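Local structure of thiamine phosphate pyrophosphorylase (Bacteroides thetaiotaomicron VPI-5482, 3CEU) at residues 35-38 with 39-43. The protein probably catalyses the thiamine-phosphate diphosphorylase step of thiamine diphosphate biosynthesis, using a TIM-barrel fold. Numbering follows the deposited sequence.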
loop_
_atom_site.group_PDB
_atom_site.type_symbol
_atom_site.label_atom_id
_atom_site.label_comp_id
_atom_site.label_asym_id
_atom_site.label_seq_id
_atom_site.Cartn_x
_atom_site.Cartn_y
_atom_site.Cartn_z
ATOM N N PRO A 35 6.739 2.173 -12.060
ATOM C CA PRO A 35 7.671 3.233 -12.458
ATOM C C PRO A 35 8.040 3.241 -13.937
ATOM O O PRO A 35 8.386 2.203 -14.497
ATOM C CB PRO A 35 8.894 2.966 -11.585
ATOM C CG PRO A 35 8.322 2.262 -10.379
ATOM C CD PRO A 35 7.319 1.340 -10.993
ATOM N N GLU A 36 7.974 4.416 -14.560
ATOM C CA GLU A 36 8.344 4.577 -15.972
ATOM C C GLU A 36 7.778 3.476 -16.866
ATOM O O GLU A 36 8.532 2.680 -17.429
ATOM C CB GLU A 36 9.874 4.577 -16.108
ATOM C CG GLU A 36 10.624 5.655 -15.311
ATOM C CD GLU A 36 10.507 7.051 -15.914
ATOM O OE1 GLU A 36 10.797 7.217 -17.124
ATOM O OE2 GLU A 36 10.143 7.986 -15.165
ATOM N N THR A 37 6.462 3.442 -17.029
ATOM C CA THR A 37 5.856 2.396 -17.842
ATOM C C THR A 37 4.723 2.915 -18.724
ATOM O O THR A 37 3.939 3.757 -18.294
ATOM C CB THR A 37 5.316 1.296 -16.925
ATOM O OG1 THR A 37 6.270 1.049 -15.882
ATOM C CG2 THR A 37 5.095 0.014 -17.701
ATOM N N PRO A 38 4.627 2.420 -19.972
ATOM C CA PRO A 38 3.583 2.836 -20.912
ATOM C C PRO A 38 2.207 2.652 -20.291
ATOM O O PRO A 38 1.887 1.564 -19.809
ATOM C CB PRO A 38 3.783 1.893 -22.093
ATOM C CG PRO A 38 5.232 1.598 -22.052
ATOM C CD PRO A 38 5.494 1.400 -20.585
ATOM N N ALA A 39 1.396 3.707 -20.313
ATOM C CA ALA A 39 0.050 3.653 -19.742
ATOM C C ALA A 39 -0.682 2.387 -20.178
ATOM O O ALA A 39 -1.356 1.735 -19.379
ATOM C CB ALA A 39 -0.739 4.884 -20.156
HETATM N N MSE A 40 -0.540 2.062 -21.457
HETATM C CA MSE A 40 -1.151 0.884 -22.053
HETATM C C MSE A 40 -1.182 -0.312 -21.094
HETATM O O MSE A 40 -2.233 -0.906 -20.853
HETATM C CB MSE A 40 -0.373 0.522 -23.321
HETATM C CG MSE A 40 -0.797 -0.744 -24.032
HETATM SE SE MSE A 40 0.594 -1.285 -25.286
HETATM C CE MSE A 40 0.520 0.233 -26.498
ATOM N N TYR A 41 -0.029 -0.655 -20.537
ATOM C CA TYR A 41 0.057 -1.786 -19.621
ATOM C C TYR A 41 -0.795 -1.634 -18.358
ATOM O O TYR A 41 -1.342 -2.616 -17.853
ATOM C CB TYR A 41 1.520 -2.043 -19.254
ATOM C CG TYR A 41 2.377 -2.336 -20.463
ATOM C CD1 TYR A 41 1.973 -3.274 -21.410
ATOM C CD2 TYR A 41 3.598 -1.692 -20.651
ATOM C CE1 TYR A 41 2.761 -3.569 -22.514
ATOM C CE2 TYR A 41 4.402 -1.977 -21.755
ATOM C CZ TYR A 41 3.975 -2.921 -22.683
ATOM O OH TYR A 41 4.763 -3.239 -23.770
ATOM N N SER A 42 -0.926 -0.410 -17.856
ATOM C CA SER A 42 -1.729 -0.186 -16.661
ATOM C C SER A 42 -3.192 -0.410 -16.980
ATOM O O SER A 42 -3.933 -0.953 -16.164
ATOM C CB SER A 42 -1.526 1.233 -16.130
ATOM O OG SER A 42 -0.184 1.431 -15.741
ATOM N N GLU A 43 -3.603 0.007 -18.174
ATOM C CA GLU A 43 -4.985 -0.165 -18.595
ATOM C C GLU A 43 -5.295 -1.649 -18.769
ATOM O O GLU A 43 -6.363 -2.117 -18.375
ATOM C CB GLU A 43 -5.245 0.574 -19.912
ATOM C CG GLU A 43 -5.144 2.094 -19.845
ATOM C CD GLU A 43 -5.291 2.740 -21.219
ATOM O OE1 GLU A 43 -4.410 2.506 -22.089
ATOM O OE2 GLU A 43 -6.280 3.482 -21.438
HETATM O O HOH W 1 2.268 2.099 -16.856
#
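Pro38 and Tyr41 make the main apolar contact where the chain turns into its helix. The pyrrolidine of Pro38 lies against one edge of the tyrosine ring, near the ring plane rather than over a face: CD of Pro38 is 3.6 Å from CD2 of Tyr41, and CG of Pro38 is 3.7 Å from CE2 of Tyr41. Thr37 comes to the same edge with its methyl group, CG2 standing 3.7 Å from CD2 of Tyr41, its side chain running roughly at right angles to that of the tyrosine. On Tyr41, CG is anti to the carbonyl carbon and beside the backbone N (chi1 -59°), which brings the ring's CD2 edge back alongside Pro38 and Thr37. CG2 of Thr37, anti to its own backbone N, reaches forward to meet it.

This is the loop that leads from strand 29-32, the second strand of the parallel eight-stranded TIM barrel, into helix 39-48 on its outside. The contact sits at the protein surface, with Ser42 its buried member, whose side chain touches Leu65 of helix 65-68.

Among the polar links, the backbone N of Tyr41 donates to O of Pro38 at 3.0 Å. The bond is bent, 136° at the hydrogen, and the nitrogen approaches from above the carbonyl plane. The regular four-residue helical pattern follows with Glu43 N donating to Ala39 O. A water bridges the loop and the first turn: it lies 2.8 Å from OG of Ser42, in a hydrogen bond, and gives a weak one to O of Thr37. That carbonyl oxygen is also hydrogen-bonded to NE2 of His62, whose side chain meets Ala39 as well.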